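Local coordinates for 6-phosphofructokinase subunit beta (Saccharomyces cerevisiae, PDB 3O8O), which catalyses the ATP-dependent phosphorylation of fructose 6-phosphate to fructose 1,6-bisphosphate, the first committing step of glycolysis, as an allosterically regulated enzyme, at residues G17-V22 with G70-T75; T161-G166 with V296-I301; T304-E309 with N331-K336. One frame throughout, in Å; residues are numbered along the deposited sequence.

Contact 1. Residues G17-V22 with G70-T75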
loop_
_atom_site.group_PDB
_atom_site.type_symbol
_atom_site.label_atom_id
_atom_site.label_comp_id
_atom_site.label_asym_id
_atom_site.label_seq_id
_atom_site.Cartn_x
_atom_site.Cartn_y
_atom_site.Cartn_z
ATOM N N GLY B 17 -29.211 -19.789 22.763
ATOM C CA GLY B 17 -29.671 -19.723 21.392
ATOM C C GLY B 17 -31.133 -19.380 21.271
ATOM O O GLY B 17 -31.620 -19.138 20.174
ATOM N N MET B 18 -31.853 -19.365 22.385
ATOM C CA MET B 18 -33.265 -19.026 22.319
ATOM C C MET B 18 -33.411 -17.586 21.854
ATOM O O MET B 18 -34.306 -17.274 21.061
ATOM C CB MET B 18 -33.934 -19.215 23.678
ATOM C CG MET B 18 -33.905 -20.650 24.148
ATOM S SD MET B 18 -34.948 -20.998 25.580
ATOM C CE MET B 18 -35.907 -22.301 24.928
ATOM N N ASN B 19 -32.523 -16.714 22.336
ATOM C CA ASN B 19 -32.549 -15.305 21.956
ATOM C C ASN B 19 -32.347 -15.140 20.457
ATOM O O ASN B 19 -32.983 -14.293 19.836
ATOM C CB ASN B 19 -31.471 -14.527 22.689
ATOM C CG ASN B 19 -31.844 -14.212 24.115
ATOM O OD1 ASN B 19 -32.986 -13.879 24.396
ATOM N ND2 ASN B 19 -30.871 -14.285 25.021
ATOM N N SER B 20 -31.455 -15.933 19.874
ATOM C CA SER B 20 -31.253 -15.850 18.443
ATOM C C SER B 20 -32.545 -16.294 17.795
ATOM O O SER B 20 -32.930 -15.754 16.750
ATOM C CB SER B 20 -30.116 -16.754 17.985
ATOM O OG SER B 20 -28.899 -16.317 18.546
ATOM N N ASN B 21 -33.223 -17.262 18.421
ATOM C CA ASN B 21 -34.494 -17.776 17.896
ATOM C C ASN B 21 -35.557 -16.673 17.968
ATOM O O ASN B 21 -36.186 -16.302 16.971
ATOM C CB ASN B 21 -34.955 -19.018 18.685
ATOM C CG ASN B 21 -35.966 -19.859 17.909
ATOM O OD1 ASN B 21 -35.689 -20.287 16.784
ATOM N ND2 ASN B 21 -37.135 -20.096 18.500
ATOM N N VAL B 22 -35.753 -16.139 19.156
ATOM C CA VAL B 22 -36.712 -15.074 19.311
ATOM C C VAL B 22 -36.418 -13.974 18.282
ATOM O O VAL B 22 -37.297 -13.549 17.540
ATOM C CB VAL B 22 -36.642 -14.496 20.738
ATOM C CG1 VAL B 22 -37.465 -13.253 20.851
ATOM C CG2 VAL B 22 -37.148 -15.509 21.713
ATOM N N GLY B 70 -29.492 -17.180 27.684
ATOM C CA GLY B 70 -30.845 -17.384 28.173
ATOM C C GLY B 70 -31.936 -16.859 27.260
ATOM O O GLY B 70 -31.757 -16.731 26.047
ATOM N N THR B 71 -33.085 -16.576 27.861
ATOM C CA THR B 71 -34.231 -16.031 27.154
ATOM C C THR B 71 -34.455 -14.640 27.674
ATOM O O THR B 71 -34.711 -14.465 28.874
ATOM C CB THR B 71 -35.547 -16.721 27.480
ATOM O OG1 THR B 71 -35.441 -18.118 27.238
ATOM C CG2 THR B 71 -36.642 -16.153 26.616
ATOM N N ASN B 72 -34.393 -13.647 26.794
ATOM C CA ASN B 72 -34.652 -12.301 27.253
ATOM C C ASN B 72 -36.143 -12.137 27.591
ATOM O O ASN B 72 -36.511 -11.289 28.412
ATOM C CB ASN B 72 -34.187 -11.284 26.219
ATOM C CG ASN B 72 -32.680 -11.193 26.149
ATOM O OD1 ASN B 72 -31.984 -11.652 27.051
ATOM N ND2 ASN B 72 -32.167 -10.594 25.085
ATOM N N ILE B 73 -37.000 -12.964 26.996
ATOM C CA ILE B 73 -38.426 -12.871 27.305
ATOM C C ILE B 73 -38.803 -13.804 28.475
ATOM O O ILE B 73 -39.968 -13.883 28.882
ATOM C CB ILE B 73 -39.296 -13.161 26.045
ATOM C CG1 ILE B 73 -39.233 -14.661 25.651
ATOM C CG2 ILE B 73 -38.815 -12.262 24.923
ATOM C CD1 ILE B 73 -39.894 -15.001 24.323
ATOM N N GLY B 74 -37.801 -14.494 29.019
ATOM C CA GLY B 74 -38.016 -15.387 30.152
ATOM C C GLY B 74 -38.787 -16.683 29.927
ATOM O O GLY B 74 -39.287 -16.967 28.827
ATOM N N THR B 75 -38.874 -17.482 30.991
ATOM C CA THR B 75 -39.593 -18.757 30.960
ATOM C C THR B 75 -39.889 -19.113 32.400
ATOM O O THR B 75 -39.002 -19.056 33.255
ATOM C CB THR B 75 -38.747 -19.871 30.318
ATOM O OG1 THR B 75 -39.397 -21.140 30.472
ATOM C CG2 THR B 75 -37.371 -19.908 30.962
#

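Contact 2. Residues T161-G166 with V296-I301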
loop_
_atom_site.group_PDB
_atom_site.type_symbol
_atom_site.label_atom_id
_atom_site.label_comp_id
_atom_site.label_asym_id
_atom_site.label_seq_id
_atom_site.Cartn_x
_atom_site.Cartn_y
_atom_site.Cartn_z
ATOM N N THR B 161 -35.007 -34.583 15.334
ATOM C CA THR B 161 -34.018 -33.551 14.975
ATOM C C THR B 161 -32.599 -33.951 15.405
ATOM O O THR B 161 -32.407 -34.506 16.496
ATOM C CB THR B 161 -34.347 -32.195 15.636
ATOM O OG1 THR B 161 -33.506 -31.172 15.083
ATOM C CG2 THR B 161 -34.115 -32.270 17.137
ATOM N N ASP B 162 -31.608 -33.667 14.560
ATOM C CA ASP B 162 -30.236 -34.024 14.894
ATOM C C ASP B 162 -29.643 -33.154 16.002
ATOM O O ASP B 162 -28.861 -33.630 16.845
ATOM C CB ASP B 162 -29.366 -33.940 13.651
ATOM C CG ASP B 162 -29.693 -35.019 12.655
ATOM O OD1 ASP B 162 -29.930 -36.161 13.109
ATOM O OD2 ASP B 162 -29.705 -34.737 11.432
ATOM N N ALA B 163 -30.024 -31.878 16.014
ATOM C CA ALA B 163 -29.496 -30.960 17.014
ATOM C C ALA B 163 -30.539 -30.044 17.617
ATOM O O ALA B 163 -31.220 -29.332 16.902
ATOM C CB ALA B 163 -28.388 -30.127 16.399
ATOM N N THR B 164 -30.681 -30.069 18.933
ATOM C CA THR B 164 -31.631 -29.168 19.562
ATOM C C THR B 164 -30.883 -27.859 19.737
ATOM O O THR B 164 -29.662 -27.846 19.921
ATOM C CB THR B 164 -32.094 -29.667 20.947
ATOM O OG1 THR B 164 -30.966 -30.122 21.705
ATOM C CG2 THR B 164 -33.112 -30.790 20.787
ATOM N N ILE B 165 -31.596 -26.749 19.668
ATOM C CA ILE B 165 -30.929 -25.471 19.827
ATOM C C ILE B 165 -30.322 -25.470 21.224
ATOM O O ILE B 165 -31.015 -25.746 22.194
ATOM C CB ILE B 165 -31.924 -24.284 19.703
ATOM C CG1 ILE B 165 -32.561 -24.277 18.316
ATOM C CG2 ILE B 165 -31.200 -22.970 19.925
ATOM C CD1 ILE B 165 -33.630 -23.217 18.146
ATOM N N GLY B 166 -29.030 -25.180 21.322
ATOM C CA GLY B 166 -28.382 -25.134 22.626
ATOM C C GLY B 166 -27.505 -26.332 22.947
ATOM O O GLY B 166 -26.636 -26.265 23.823
ATOM N N VAL B 296 -23.171 -20.571 20.861
ATOM C CA VAL B 296 -22.042 -20.876 20.002
ATOM C C VAL B 296 -22.509 -20.553 18.573
ATOM O O VAL B 296 -23.702 -20.601 18.296
ATOM C CB VAL B 296 -21.682 -22.390 20.151
ATOM C CG1 VAL B 296 -20.934 -22.921 18.900
ATOM C CG2 VAL B 296 -20.856 -22.579 21.416
ATOM N N ALA B 297 -21.581 -20.243 17.672
ATOM C CA ALA B 297 -21.951 -19.885 16.304
ATOM C C ALA B 297 -22.946 -20.857 15.702
ATOM O O ALA B 297 -23.924 -20.437 15.082
ATOM C CB ALA B 297 -20.688 -19.760 15.398
ATOM N N TYR B 298 -22.709 -22.153 15.878
ATOM C CA TYR B 298 -23.628 -23.123 15.314
ATOM C C TYR B 298 -25.039 -22.877 15.854
ATOM O O TYR B 298 -25.998 -22.805 15.087
ATOM C CB TYR B 298 -23.176 -24.543 15.641
ATOM C CG TYR B 298 -24.048 -25.610 15.017
ATOM C CD1 TYR B 298 -23.889 -25.961 13.679
ATOM C CD2 TYR B 298 -25.071 -26.234 15.752
ATOM C CE1 TYR B 298 -24.727 -26.909 13.072
ATOM C CE2 TYR B 298 -25.924 -27.189 15.147
ATOM C CZ TYR B 298 -25.744 -27.517 13.800
ATOM O OH TYR B 298 -26.574 -28.404 13.148
ATOM N N ASP B 299 -25.177 -22.726 17.167
ATOM C CA ASP B 299 -26.502 -22.500 17.718
ATOM C C ASP B 299 -27.118 -21.216 17.215
ATOM O O ASP B 299 -28.268 -21.215 16.791
ATOM C CB ASP B 299 -26.496 -22.518 19.247
ATOM C CG ASP B 299 -26.543 -23.928 19.806
ATOM O OD1 ASP B 299 -27.222 -24.802 19.222
ATOM O OD2 ASP B 299 -25.902 -24.165 20.842
ATOM N N ARG B 300 -26.378 -20.117 17.246
ATOM C CA ARG B 300 -26.952 -18.884 16.739
ATOM C C ARG B 300 -27.494 -19.123 15.330
ATOM O O ARG B 300 -28.677 -18.896 15.072
ATOM C CB ARG B 300 -25.911 -17.773 16.692
ATOM C CG ARG B 300 -25.409 -17.352 18.028
ATOM C CD ARG B 300 -24.552 -16.118 17.914
ATOM N NE ARG B 300 -23.712 -15.977 19.097
ATOM C CZ ARG B 300 -23.026 -14.886 19.415
ATOM N NH1 ARG B 300 -23.067 -13.807 18.641
ATOM N NH2 ARG B 300 -22.300 -14.879 20.515
ATOM N N ILE B 301 -26.635 -19.599 14.431
ATOM C CA ILE B 301 -27.023 -19.846 13.049
ATOM C C ILE B 301 -28.182 -20.826 12.911
ATOM O O ILE B 301 -29.060 -20.666 12.056
ATOM C CB ILE B 301 -25.826 -20.351 12.236
ATOM C CG1 ILE B 301 -24.692 -19.326 12.338
ATOM C CG2 ILE B 301 -26.229 -20.541 10.768
ATOM C CD1 ILE B 301 -23.358 -19.776 11.741
#

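Contact 3. Residues T304-E309 with N331-K336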
loop_
_atom_site.group_PDB
_atom_site.type_symbol
_atom_site.label_atom_id
_atom_site.label_comp_id
_atom_site.label_asym_id
_atom_site.label_seq_id
_atom_site.Cartn_x
_atom_site.Cartn_y
_atom_site.Cartn_z
ATOM N N THR B 304 -31.306 -19.131 14.231
ATOM C CA THR B 304 -31.711 -18.048 13.369
ATOM C C THR B 304 -32.475 -18.568 12.167
ATOM O O THR B 304 -33.486 -17.984 11.787
ATOM C CB THR B 304 -30.513 -17.241 12.886
ATOM O OG1 THR B 304 -29.924 -16.574 14.011
ATOM C CG2 THR B 304 -30.944 -16.209 11.832
ATOM N N LEU B 305 -32.004 -19.657 11.563
ATOM C CA LEU B 305 -32.698 -20.207 10.399
ATOM C C LEU B 305 -34.009 -20.895 10.766
ATOM O O LEU B 305 -35.006 -20.760 10.071
ATOM C CB LEU B 305 -31.823 -21.210 9.661
ATOM C CG LEU B 305 -30.530 -20.693 9.051
ATOM C CD1 LEU B 305 -29.869 -21.865 8.345
ATOM C CD2 LEU B 305 -30.789 -19.569 8.078
ATOM N N GLN B 306 -34.008 -21.644 11.853
ATOM C CA GLN B 306 -35.210 -22.323 12.270
ATOM C C GLN B 306 -36.297 -21.318 12.586
ATOM O O GLN B 306 -37.442 -21.472 12.161
ATOM C CB GLN B 306 -34.916 -23.204 13.476
ATOM C CG GLN B 306 -34.135 -24.442 13.082
ATOM C CD GLN B 306 -34.074 -25.454 14.182
ATOM O OE1 GLN B 306 -33.647 -26.580 13.974
ATOM N NE2 GLN B 306 -34.499 -25.062 15.371
ATOM N N GLY B 307 -35.941 -20.285 13.333
ATOM C CA GLY B 307 -36.913 -19.262 13.648
ATOM C C GLY B 307 -37.541 -18.740 12.365
ATOM O O GLY B 307 -38.755 -18.633 12.272
ATOM N N LEU B 308 -36.724 -18.431 11.364
ATOM C CA LEU B 308 -37.261 -17.919 10.118
ATOM C C LEU B 308 -38.283 -18.889 9.580
ATOM O O LEU B 308 -39.396 -18.494 9.237
ATOM C CB LEU B 308 -36.151 -17.719 9.087
ATOM C CG LEU B 308 -36.616 -17.514 7.641
ATOM C CD1 LEU B 308 -37.759 -16.462 7.578
ATOM C CD2 LEU B 308 -35.403 -17.111 6.795
ATOM N N GLU B 309 -37.897 -20.160 9.512
ATOM C CA GLU B 309 -38.773 -21.202 9.003
ATOM C C GLU B 309 -40.018 -21.336 9.876
ATOM O O GLU B 309 -41.127 -21.492 9.364
ATOM C CB GLU B 309 -38.035 -22.540 8.940
ATOM C CG GLU B 309 -38.845 -23.655 8.297
ATOM C CD GLU B 309 -39.195 -23.356 6.850
ATOM O OE1 GLU B 309 -40.006 -24.102 6.255
ATOM O OE2 GLU B 309 -38.656 -22.375 6.303
ATOM N N ASN B 331 -27.852 -31.598 8.273
ATOM C CA ASN B 331 -27.699 -30.153 8.114
ATOM C C ASN B 331 -28.613 -29.593 7.033
ATOM O O ASN B 331 -28.135 -29.032 6.038
ATOM C CB ASN B 331 -26.259 -29.766 7.767
ATOM C CG ASN B 331 -25.433 -29.449 8.988
ATOM O OD1 ASN B 331 -25.961 -29.060 10.041
ATOM N ND2 ASN B 331 -24.121 -29.593 8.852
ATOM N N LYS B 332 -29.919 -29.776 7.226
ATOM C CA LYS B 332 -30.944 -29.277 6.316
ATOM C C LYS B 332 -32.136 -28.919 7.215
ATOM O O LYS B 332 -32.634 -29.759 7.981
ATOM C CB LYS B 332 -31.323 -30.351 5.296
ATOM N N ILE B 333 -32.561 -27.660 7.156
ATOM C CA ILE B 333 -33.672 -27.203 7.981
ATOM C C ILE B 333 -34.988 -27.787 7.471
ATOM O O ILE B 333 -35.382 -27.540 6.343
ATOM C CB ILE B 333 -33.731 -25.645 8.013
ATOM C CG1 ILE B 333 -32.585 -25.099 8.872
ATOM C CG2 ILE B 333 -35.047 -25.167 8.610
ATOM C CD1 ILE B 333 -32.617 -25.544 10.323
ATOM N N VAL B 334 -35.670 -28.559 8.307
ATOM C CA VAL B 334 -36.918 -29.180 7.877
ATOM C C VAL B 334 -38.057 -29.182 8.894
ATOM O O VAL B 334 -37.840 -29.042 10.109
ATOM C CB VAL B 334 -36.670 -30.632 7.465
ATOM C CG1 VAL B 334 -35.693 -30.671 6.306
ATOM C CG2 VAL B 334 -36.115 -31.410 8.656
ATOM N N ARG B 335 -39.274 -29.361 8.373
ATOM C CA ARG B 335 -40.478 -29.402 9.197
ATOM C C ARG B 335 -40.809 -30.845 9.538
ATOM O O ARG B 335 -40.672 -31.734 8.704
ATOM C CB ARG B 335 -41.652 -28.761 8.455
ATOM C CG ARG B 335 -41.421 -27.305 8.081
ATOM C CD ARG B 335 -42.683 -26.659 7.541
ATOM N NE ARG B 335 -42.416 -25.381 6.883
ATOM C CZ ARG B 335 -43.329 -24.671 6.224
ATOM N NH1 ARG B 335 -44.583 -25.108 6.125
ATOM N NH2 ARG B 335 -42.993 -23.513 5.669
ATOM N N LYS B 336 -41.226 -31.070 10.776
ATOM C CA LYS B 336 -41.592 -32.400 11.251
ATOM C C LYS B 336 -42.915 -32.307 12.012
ATOM O O LYS B 336 -43.246 -31.259 12.565
#

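Contact 1. Residues G17-V22 with G70-T75
N19, in the first turn of helix 18-32, reads the backbone of the loop 70-75. Its OD1 accepts the amide N-H of N72 at 2.8 Å from N to OD1; the donor lies in the carbonyl plane on a lone pair, and the bond bends to 152°. With CG beside the backbone N (chi1 -78°), the amide leaves the helix flank and passes along G70. There ND2 comes close to G70 O without a good bonding angle; the firm hydrogen bond of this nitrogen goes to E68 O. An asparagine suits the place because one short amide can accept from one peptide and donate to another. The side chain of N72 crosses that of N19 at about a right angle, while the two amide planes are turned 41° apart.

The dense side lies toward the sheet. M18 SD rests 3.4 Å from T71 OG1, a hydroxyl hydrogen-bonded to T10, while V22 CG2 meets I73 CD1 at 3.8 Å, and both branched residues also pack on T10 of strand 5-11. The looser side is at N72, partly exposed, whose ND2 makes a weak hydrogen bond to E68 OE1. N72 belongs to the type I beta turn T71-G74, which ends in G74 at positive phi.

G17, whose positive phi suits glycine, caps a helix that follows the first strand of the Rossmann-like nucleotide-binding half of a phosphofructokinase domain, near G13 and G107, predicted to bind ATP.

Contact 2. Residues T161-G166 with V296-I301
A163 is the first residue of 161-166 to touch helix 297-316: its CB comes to the edge of the Y298 ring, near the ring plane, 4.0 Å from CE2. The tyrosine reaches this far because its CG stands anti to the backbone N (chi1 -177°), which brings the end of the ring toward the loop, and a small methyl fits beside it. T164 points its side chain the other way, where OG1 is hydrogen-bonded to O of S153, a residue of the fructose 6-phosphate site. I165 then brings its backbone over D299, its carbonyl carbon 3.8 Å from OD1. At G166 the contact becomes polar: the amide N donates to D299 OD1 at 2.8 Å, nearly straight at 167°, although it meets the oxygen from above the carboxylate plane. A glycine suits this backbone, whose phi is 104°, because a CB would run into the carbonyl O of I165. The second carboxylate oxygen is held by S169 OG. G166, the N-cap of helix 167-187, and S169 in its first turn are thus both bonded by one aspartate. The buried loop runs from strand 146-151 into helix 167-187, lying against the first turn of helix 297-316, whose other flanks pack on helices 537-558 and 574-583.

Contact 3. Residues T304-E309 with N331-K336
I333 and R335 of strand 333-337 meet helix 297-316 through one apolar patch and one salt bridge. I333 spreads its branches over three helix residues. Its CD1 meets Q306 CG. Its CG1 lies 4.0 Å from L305 CB. On the other branch, CG2 touches E309 CB at 4.0 Å. A beta-branched isoleucine suits a strand and offers several methyl and methylene groups to the helix, where the aliphatic stems of glutamine and glutamate serve as apolar surface.

Two residues on, R335 grips E309 side-on, with both NE and NH2 directed at the single oxygen OE1. The NE bond is the shorter, 2.8 Å from NE to OE1, against 3.1 Å from NH2 to OE1. Both donors approach from the same face of the carboxylate, whose plane is turned 45° from the guanidinium. The CG of E309 is turned away from the backbone N (chi1 -175°), and a bend at chi2 carries the carboxylate past I333 to the arginine.

In the next shell, R335 NH1 forms a salt bridge with E316, so two acids of one helix probably fix the guanidinium. Q306 and E309 also pack on I326 of strand 324-328. The axes of segments 333-336 and 304-309 cross at -47°, 9.0 Å apart at closest: an alpha/beta layer, in which helix 297-316 packs on the antiparallel edge strand 333-337 of the seven-stranded sheet.

How the contacts relate
Following the chain, contact 1 closes first, a loop of 47 residues that carries strands 35-39 and 54-57 back to the start of helix 18-32. Contact 2 closes a much longer loop, from after strand 146-151 to helix 297-316, and so encloses the four-stranded parallel sheet. Contact 3 returns from that same helix to edge strand 333-337 after 21 residues. The three loops neither nest nor cross; they follow in series. In space they adjoin: S20 packs on R300 and T304, I165 on G17 and Q306, and Y298 OH probably hydrogen-bonds N331. Helix 297-316 thereby ties helix 18-32, loop 161-166 and the sheet edge together.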